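Local coordinates for protein alkyl hydroperoxide reductase AhpD (Legionella pneumophila, PDB 5DIK) that probably reduces alkyl hydroperoxides and is possibly involved in the antioxidative response, as a member of the carboxymuconolactone decarboxylase family, at residues Lys56-Met61 and Gln78-Leu83; Glu88-Thr93 and Glu111-Phe116. All coordinates share one frame; numbering follows the deposited sequence.

In the fold
After helices 12-30 and 32-46, the chain enters helix 53-66, turns back at residues 67-69 into helix 70-82, whose first turn holds C72, disulfide-bonded to C69; contact 1 closes this first antiparallel pair. Helices 87-99 and 102-120 then form a second pair, closed by contact 2. The two closures follow one another in series along the chain, neither enclosing nor crossing the other, with centres about 10 Å apart. Side by side they merge: helix 53-66 lies against both helices of the second pair, and V81 packs on F116, so both pairs share one hydrophobic interior. Both contacts also border the second subunit, joining the all-helical core to the six-chain assembly.

Contact 1 (Lys56-Met61 and Gln78-Leu83); sequences KELIAM and QTLVKL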
ATOM      1  N   LYS A  56      -8.048   5.830 -20.873  1.00 16.14           N
ATOM      2  CA  LYS A  56      -8.254   6.111 -19.463  1.00 16.36           C
ATOM      3  C   LYS A  56      -8.667   4.874 -18.686  1.00 16.96           C
ATOM      4  O   LYS A  56      -8.177   4.652 -17.566  1.00 14.42           O
ATOM      5  CB  LYS A  56      -9.252   7.247 -19.243  1.00 16.86           C
ATOM      6  CG  LYS A  56      -8.677   8.577 -19.661  1.00 17.96           C
ATOM      7  CD  LYS A  56      -9.598   9.709 -19.299  1.00 19.15           C
ATOM      8  CE  LYS A  56      -9.078  11.001 -19.903  1.00 22.11           C
ATOM      9  NZ  LYS A  56      -9.829  12.129 -19.354  1.00 25.18           N
ATOM     10  N   GLU A  57      -9.494   4.015 -19.275  1.00 16.43           N
ATOM     11  CA  GLU A  57      -9.833   2.783 -18.590  1.00 18.67           C
ATOM     12  C   GLU A  57      -8.692   1.786 -18.486  1.00 16.72           C
ATOM     13  O   GLU A  57      -8.685   0.993 -17.537  1.00 16.93           O
ATOM     14  CB  GLU A  57     -11.011   2.040 -19.247  1.00 22.32           C
ATOM     15  CG  GLU A  57     -12.329   2.628 -18.873  1.00 28.25           C
ATOM     16  CD  GLU A  57     -12.645   2.572 -17.384  1.00 27.61           C
ATOM     17  OE1 GLU A  57     -12.596   1.503 -16.750  1.00 33.22           O
ATOM     18  OE2 GLU A  57     -13.057   3.614 -16.889  1.00 30.59           O
ATOM     19  N   LEU A  58      -7.799   1.760 -19.478  1.00 15.83           N
ATOM     20  CA  LEU A  58      -6.601   0.962 -19.396  1.00 15.91           C
ATOM     21  C   LEU A  58      -5.746   1.441 -18.209  1.00 15.77           C
ATOM     22  O   LEU A  58      -5.198   0.622 -17.463  1.00 14.90           O
ATOM     23  CB  LEU A  58      -5.825   0.977 -20.713  1.00 16.75           C
ATOM     24  CG  LEU A  58      -6.506   0.208 -21.849  1.00 18.64           C
ATOM     25  CD1 LEU A  58      -5.837   0.497 -23.166  1.00 19.41           C
ATOM     26  CD2 LEU A  58      -6.517  -1.293 -21.572  1.00 19.40           C
ATOM     27  N   ILE A  59      -5.660   2.755 -18.016  1.00 14.58           N
ATOM     28  CA  ILE A  59      -4.972   3.309 -16.853  1.00 15.20           C
ATOM     29  C   ILE A  59      -5.650   2.872 -15.559  1.00 14.39           C
ATOM     30  O   ILE A  59      -4.972   2.428 -14.622  1.00 14.91           O
ATOM     31  CB  ILE A  59      -4.884   4.843 -16.933  1.00 15.83           C
ATOM     32  CG1 ILE A  59      -3.991   5.241 -18.114  1.00 17.14           C
ATOM     33  CG2 ILE A  59      -4.362   5.444 -15.621  1.00 15.64           C
ATOM     34  CD1 ILE A  59      -4.149   6.705 -18.489  1.00 18.09           C
ATOM     35  N   ALA A  60      -6.976   2.938 -15.515  1.00 14.01           N
ATOM     36  CA  ALA A  60      -7.731   2.493 -14.333  1.00 14.71           C
ATOM     37  C   ALA A  60      -7.462   1.016 -14.036  1.00 14.18           C
ATOM     38  O   ALA A  60      -7.311   0.646 -12.881  1.00 13.97           O
ATOM     39  CB  ALA A  60      -9.217   2.740 -14.502  1.00 14.57           C
ATOM     40  N   MET A  61      -7.382   0.192 -15.074  1.00 14.58           N
ATOM     41  CA  MET A  61      -7.115  -1.259 -14.886  1.00 15.79           C
ATOM     42  C   MET A  61      -5.723  -1.496 -14.312  1.00 14.70           C
ATOM     43  O   MET A  61      -5.568  -2.292 -13.393  1.00 14.85           O
ATOM     44  CB  MET A  61      -7.268  -2.032 -16.184  1.00 17.09           C
ATOM     45  CG  MET A  61      -6.915  -3.519 -16.037  1.00 20.08           C
ATOM     46  SD  MET A  61      -7.905  -4.366 -14.776  1.00 24.74           S
ATOM     47  CE  MET A  61      -9.352  -4.492 -15.820  1.00 22.44           C
ATOM     48  N   GLN A  78     -15.115  -5.012 -17.024  1.00 24.14           N
ATOM     49  CA  GLN A  78     -16.425  -4.901 -17.641  1.00 25.72           C
ATOM     50  C   GLN A  78     -16.512  -3.670 -18.544  1.00 25.11           C
ATOM     51  O   GLN A  78     -16.966  -3.742 -19.694  1.00 21.50           O
ATOM     52  CB  GLN A  78     -17.466  -4.883 -16.531  1.00 27.22           C
ATOM     53  CG  GLN A  78     -18.896  -4.867 -16.962  1.00 29.49           C
ATOM     54  CD  GLN A  78     -19.817  -4.951 -15.761  1.00 34.92           C
ATOM     55  OE1 GLN A  78     -19.650  -4.226 -14.777  1.00 31.86           O
ATOM     56  NE2 GLN A  78     -20.789  -5.859 -15.825  1.00 36.09           N
ATOM     57  N   THR A  79     -16.036  -2.537 -18.040  1.00 21.57           N
ATOM     58  CA  THR A  79     -15.986  -1.324 -18.836  1.00 21.32           C
ATOM     59  C   THR A  79     -15.046  -1.473 -20.061  1.00 20.21           C
ATOM     60  O   THR A  79     -15.360  -0.985 -21.136  1.00 19.78           O
ATOM     61  CB  THR A  79     -15.561  -0.134 -17.945  1.00 20.34           C
ATOM     62  OG1 THR A  79     -16.484  -0.032 -16.870  1.00 19.61           O
ATOM     63  CG2 THR A  79     -15.579   1.149 -18.697  1.00 23.94           C
ATOM     64  N   LEU A  80     -13.885  -2.108 -19.892  1.00 19.47           N
ATOM     65  CA  LEU A  80     -12.962  -2.288 -21.019  1.00 21.12           C
ATOM     66  C   LEU A  80     -13.626  -3.091 -22.158  1.00 21.93           C
ATOM     67  O   LEU A  80     -13.453  -2.770 -23.334  1.00 23.80           O
ATOM     68  CB  LEU A  80     -11.697  -2.995 -20.599  1.00 21.37           C
ATOM     69  CG  LEU A  80     -10.675  -2.153 -19.838  1.00 22.54           C
ATOM     70  CD1 LEU A  80      -9.557  -3.086 -19.414  1.00 24.35           C
ATOM     71  CD2 LEU A  80     -10.126  -1.007 -20.652  1.00 23.08           C
ATOM     72  N   VAL A  81     -14.380  -4.117 -21.789  1.00 23.22           N
ATOM     73  CA  VAL A  81     -15.141  -4.880 -22.792  1.00 24.83           C
ATOM     74  C   VAL A  81     -16.157  -3.969 -23.484  1.00 27.06           C
ATOM     75  O   VAL A  81     -16.227  -3.910 -24.718  1.00 29.09           O
ATOM     76  CB  VAL A  81     -15.833  -6.081 -22.162  1.00 23.43           C
ATOM     77  CG1 VAL A  81     -16.815  -6.730 -23.146  1.00 25.46           C
ATOM     78  CG2 VAL A  81     -14.783  -7.073 -21.704  1.00 23.21           C
ATOM     79  N   LYS A  82     -16.901  -3.205 -22.699  1.00 28.24           N
ATOM     80  CA  LYS A  82     -17.828  -2.223 -23.267  1.00 32.12           C
ATOM     81  C   LYS A  82     -17.166  -1.213 -24.206  1.00 29.88           C
ATOM     82  O   LYS A  82     -17.742  -0.846 -25.223  1.00 26.43           O
ATOM     83  CB  LYS A  82     -18.569  -1.491 -22.156  1.00 37.43           C
ATOM     84  CG  LYS A  82     -19.691  -0.606 -22.666  1.00 44.12           C
ATOM     85  CD  LYS A  82     -20.342   0.166 -21.535  1.00 48.31           C
ATOM     86  CE  LYS A  82     -21.467   1.037 -22.075  1.00 54.82           C
ATOM     87  NZ  LYS A  82     -22.209   1.703 -20.967  1.00 61.23           N
ATOM     88  N   LEU A  83     -15.958  -0.762 -23.874  1.00 26.60           N
ATOM     89  CA  LEU A  83     -15.236   0.207 -24.697  1.00 26.26           C
ATOM     90  C   LEU A  83     -14.425  -0.439 -25.835  1.00 27.26           C
ATOM     91  O   LEU A  83     -13.644   0.234 -26.474  1.00 26.48           O
ATOM     92  CB  LEU A  83     -14.317   1.056 -23.821  1.00 29.21           C
ATOM     93  CG  LEU A  83     -15.022   1.996 -22.851  1.00 29.79           C
ATOM     94  CD1 LEU A  83     -14.023   2.666 -21.927  1.00 29.90           C
ATOM     95  CD2 LEU A  83     -15.829   3.038 -23.607  1.00 31.36           C
TER
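E57 OE1 is hydrogen-bonded to H76 ND1 and at the same time lies 3.6 Å from T79 CB. The bend at chi2 (-62°) turns the carboxylate along the helix toward these two residues, and its carbon CD rests 3.5 Å from T79 CG2. T79 shows how a beta-branched residue can serve two neighbours: its OG1 bonds back to F75 O and, with OG1 beside the backbone N (chi1 -57°), CG2 stands anti to that nitrogen and presents a methyl to the glutamate. Further up the stem, E57 CG is covered by L83 CD1 at 3.5 Å; L83, where helix 70-82 gives way to loop, crosses E57 at about a right angle. In AhpD relatives a glutamate and a histidine work with the CXXC cysteines in a proton relay, and E57, H76 and the C69-C72 disulfide are consistent with such a site.

L80 makes the largest share of the contact, its two methyls dividing the opposing helix between them. CD2 approaches E57 CB at 3.5 Å and L58 CD2 at 3.7 Å, whereas CD1 meets the flexible M61 at its terminal methyl, CE, 3.9 Å away. M61, bent at both chi2 and chi3, curls this methyl back toward L80. The nearest alpha carbons, E57 CA and L80 CA, are 6.4 Å apart, and the axes run nearly antiparallel at 158°.

The hairpin of helices 53-66 and 70-82 rests on the second pair of the chain: L58 touches E89 and T93 on helix 87-99, M61 and L80 both reach L90, and M61 also touches A112 on helix 102-120. L58 packs in addition on L51 of the second subunit.

Contact 2 (Glu88-Thr93 and Glu111-Phe116); sequences EELLET and EALEAF
L90 and F116 meet closely, one methyl against the root of the ring: L90 CD2 lies 3.4 Å from F116 CG and equally near CB, approaching the phenyl obliquely. The two side chains run antiparallel, each passing alongside the other toward the opposite helix. In each, CG is anti to the backbone N (chi1 171° in L90, -173° in F116), which sends both groups into the space between the helices. Beside them, L113 CD1 stands 4.3 Å from L91 CD2, a looser leucine pair. L90 CD2 also nears A112 O at 4.2 Å; the short alanine side chain is consistent with this close approach.

Behind this first shell, helix 87-99 is secured through its polar flank. E89 O accepts T93 OG1 at 2.9 Å as well as the routine T93 N, the two donors coming from opposite faces of the carbonyl plane. The E89 carboxylate forms a salt bridge with K54 and accepts from T86 N at the start of the helix. On the next turn, E92 accepts from the backbone nitrogens of A50 and L51 of the second subunit, while L91 and L113 pack on E30 and Q23 of the third.

Between the two segments no hydrogen bond forms. Cohesion across this nearly antiparallel pair, at 163°, therefore rests on dispersion and the burial of apolar carbon, while hydrogen bonds and charge act at its periphery.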
ATOM      1  N   GLU A  88      -4.928  -7.706 -26.454  1.00 23.99           N
ATOM      2  CA  GLU A  88      -3.554  -7.267 -26.507  1.00 23.96           C
ATOM      3  C   GLU A  88      -3.307  -5.922 -25.792  1.00 22.36           C
ATOM      4  O   GLU A  88      -2.268  -5.758 -25.160  1.00 19.06           O
ATOM      5  CB  GLU A  88      -3.031  -7.186 -27.951  1.00 29.14           C
ATOM      6  CG  GLU A  88      -1.553  -6.764 -28.085  1.00 37.54           C
ATOM      7  CD  GLU A  88      -0.524  -7.734 -27.476  1.00 43.18           C
ATOM      8  OE1 GLU A  88      -0.868  -8.908 -27.254  0.60 50.43           O
ATOM      9  OE2 GLU A  88       0.630  -7.320 -27.220  1.00 47.18           O
ATOM     10  N   GLU A  89      -4.225  -4.981 -25.927  1.00 19.31           N
ATOM     11  CA  GLU A  89      -4.137  -3.712 -25.167  1.00 21.71           C
ATOM     12  C   GLU A  89      -4.179  -4.024 -23.672  1.00 19.54           C
ATOM     13  O   GLU A  89      -3.405  -3.454 -22.905  1.00 18.48           O
ATOM     14  CB  GLU A  89      -5.275  -2.738 -25.550  1.00 22.41           C
ATOM     15  CG  GLU A  89      -5.128  -2.184 -26.951  1.00 25.24           C
ATOM     16  CD  GLU A  89      -6.385  -1.492 -27.479  1.00 27.93           C
ATOM     17  OE1 GLU A  89      -7.526  -1.853 -27.098  1.00 28.32           O
ATOM     18  OE2 GLU A  89      -6.219  -0.569 -28.283  1.00 31.72           O
ATOM     19  N   LEU A  90      -5.073  -4.923 -23.258  1.00 18.31           N
ATOM     20  CA  LEU A  90      -5.125  -5.315 -21.839  1.00 19.87           C
ATOM     21  C   LEU A  90      -3.797  -5.925 -21.381  1.00 19.18           C
ATOM     22  O   LEU A  90      -3.241  -5.520 -20.355  1.00 16.70           O
ATOM     23  CB  LEU A  90      -6.288  -6.271 -21.570  1.00 20.80           C
ATOM     24  CG  LEU A  90      -6.292  -6.899 -20.177  1.00 23.24           C
ATOM     25  CD1 LEU A  90      -6.601  -5.839 -19.144  1.00 24.36           C
ATOM     26  CD2 LEU A  90      -7.295  -8.030 -20.074  1.00 24.95           C
ATOM     27  N   LEU A  91      -3.288  -6.912 -22.140  1.00 18.22           N
ATOM     28  CA  LEU A  91      -2.063  -7.570 -21.770  1.00 20.70           C
ATOM     29  C   LEU A  91      -0.930  -6.563 -21.591  1.00 19.41           C
ATOM     30  O   LEU A  91      -0.111  -6.705 -20.693  1.00 18.73           O
ATOM     31  CB  LEU A  91      -1.668  -8.648 -22.781  1.00 21.84           C
ATOM     32  CG  LEU A  91      -2.590  -9.880 -22.826  1.00 23.73           C
ATOM     33  CD1 LEU A  91      -2.144 -10.789 -23.959  1.00 24.92           C
ATOM     34  CD2 LEU A  91      -2.601 -10.642 -21.515  1.00 26.51           C
ATOM     35  N   GLU A  92      -0.848  -5.588 -22.476  1.00 19.72           N
ATOM     36  CA  GLU A  92       0.248  -4.643 -22.419  1.00 21.43           C
ATOM     37  C   GLU A  92       0.127  -3.729 -21.203  1.00 19.88           C
ATOM     38  O   GLU A  92       1.142  -3.345 -20.606  1.00 18.66           O
ATOM     39  CB  GLU A  92       0.384  -3.869 -23.725  1.00 25.15           C
ATOM     40  CG  GLU A  92       0.860  -4.823 -24.843  1.00 27.38           C
ATOM     41  CD  GLU A  92       1.277  -4.154 -26.130  1.00 33.51           C
ATOM     42  OE1 GLU A  92       1.485  -2.904 -26.124  1.00 35.34           O
ATOM     43  OE2 GLU A  92       1.386  -4.892 -27.162  1.00 33.48           O
ATOM     44  N   THR A  93      -1.100  -3.416 -20.842  1.00 17.17           N
ATOM     45  CA  THR A  93      -1.338  -2.641 -19.646  1.00 19.16           C
ATOM     46  C   THR A  93      -0.950  -3.433 -18.400  1.00 16.77           C
ATOM     47  O   THR A  93      -0.314  -2.911 -17.474  1.00 16.57           O
ATOM     48  CB  THR A  93      -2.785  -2.181 -19.582  1.00 20.79           C
ATOM     49  OG1 THR A  93      -3.103  -1.482 -20.800  1.00 25.06           O
ATOM     50  CG2 THR A  93      -2.955  -1.236 -18.451  1.00 20.97           C
ATOM     51  N   GLU A 111      -5.748 -12.298 -12.234  1.00 19.68           N
ATOM     52  CA  GLU A 111      -7.143 -11.993 -11.928  1.00 20.05           C
ATOM     53  C   GLU A 111      -7.771 -11.085 -12.973  1.00 19.93           C
ATOM     54  O   GLU A 111      -8.930 -11.290 -13.367  1.00 18.80           O
ATOM     55  CB  GLU A 111      -7.280 -11.315 -10.544  1.00 23.46           C
ATOM     56  CG  GLU A 111      -6.947 -12.222  -9.385  1.00 29.81           C
ATOM     57  CD  GLU A 111      -7.740 -11.905  -8.115  1.00 38.59           C
ATOM     58  OE1 GLU A 111      -8.567 -10.938  -8.084  1.00 43.34           O
ATOM     59  OE2 GLU A 111      -7.542 -12.645  -7.123  1.00 45.64           O
ATOM     60  N   ALA A 112      -7.035 -10.061 -13.425  1.00 18.07           N
ATOM     61  CA  ALA A 112      -7.573  -9.177 -14.446  1.00 17.94           C
ATOM     62  C   ALA A 112      -7.892  -9.921 -15.784  1.00 19.42           C
ATOM     63  O   ALA A 112      -8.864  -9.615 -16.459  1.00 16.84           O
ATOM     64  CB  ALA A 112      -6.622  -8.033 -14.715  1.00 18.68           C
ATOM     65  N   LEU A 113      -7.018 -10.830 -16.179  1.00 19.17           N
ATOM     66  CA  LEU A 113      -7.229 -11.566 -17.431  1.00 20.54           C
ATOM     67  C   LEU A 113      -8.472 -12.455 -17.263  1.00 20.86           C
ATOM     68  O   LEU A 113      -9.303 -12.512 -18.152  1.00 22.47           O
ATOM     69  CB  LEU A 113      -6.026 -12.414 -17.778  1.00 22.53           C
ATOM     70  CG  LEU A 113      -6.163 -13.177 -19.106  1.00 23.85           C
ATOM     71  CD1 LEU A 113      -6.411 -12.224 -20.266  1.00 25.64           C
ATOM     72  CD2 LEU A 113      -4.929 -14.002 -19.364  1.00 24.36           C
ATOM     73  N   GLU A 114      -8.601 -13.109 -16.117  1.00 21.58           N
ATOM     74  CA  GLU A 114      -9.791 -13.911 -15.809  1.00 24.52           C
ATOM     75  C   GLU A 114     -11.070 -13.081 -15.895  1.00 24.67           C
ATOM     76  O   GLU A 114     -12.037 -13.506 -16.533  1.00 20.18           O
ATOM     77  CB  GLU A 114      -9.676 -14.584 -14.433  1.00 28.36           C
ATOM     78  CG  GLU A 114     -10.879 -15.437 -14.045  1.00 33.09           C
ATOM     79  CD  GLU A 114     -10.805 -15.961 -12.617  1.00 39.31           C
ATOM     80  OE1 GLU A 114      -9.696 -16.134 -12.084  1.00 46.25           O
ATOM     81  OE2 GLU A 114     -11.868 -16.217 -12.019  1.00 48.52           O
ATOM     82  N   ALA A 115     -11.062 -11.884 -15.305  1.00 21.80           N
ATOM     83  CA  ALA A 115     -12.206 -10.978 -15.357  1.00 21.79           C
ATOM     84  C   ALA A 115     -12.557 -10.528 -16.769  1.00 21.30           C
ATOM     85  O   ALA A 115     -13.728 -10.558 -17.161  1.00 20.48           O
ATOM     86  CB  ALA A 115     -11.980  -9.746 -14.465  1.00 21.22           C
ATOM     87  N   PHE A 116     -11.551 -10.117 -17.525  1.00 21.36           N
ATOM     88  CA  PHE A 116     -11.744  -9.718 -18.899  1.00 21.82           C
ATOM     89  C   PHE A 116     -12.355 -10.845 -19.738  1.00 22.54           C
ATOM     90  O   PHE A 116     -13.264 -10.602 -20.526  1.00 23.08           O
ATOM     91  CB  PHE A 116     -10.408  -9.272 -19.502  1.00 22.62           C
ATOM     92  CG  PHE A 116     -10.520  -8.686 -20.868  1.00 22.50           C
ATOM     93  CD1 PHE A 116     -10.944  -7.377 -21.048  1.00 21.99           C
ATOM     94  CD2 PHE A 116     -10.176  -9.443 -21.984  1.00 23.15           C
ATOM     95  CE1 PHE A 116     -11.023  -6.826 -22.314  1.00 23.54           C
ATOM     96  CE2 PHE A 116     -10.287  -8.907 -23.265  1.00 23.60           C
ATOM     97  CZ  PHE A 116     -10.699  -7.600 -23.429  1.00 23.39           C
TER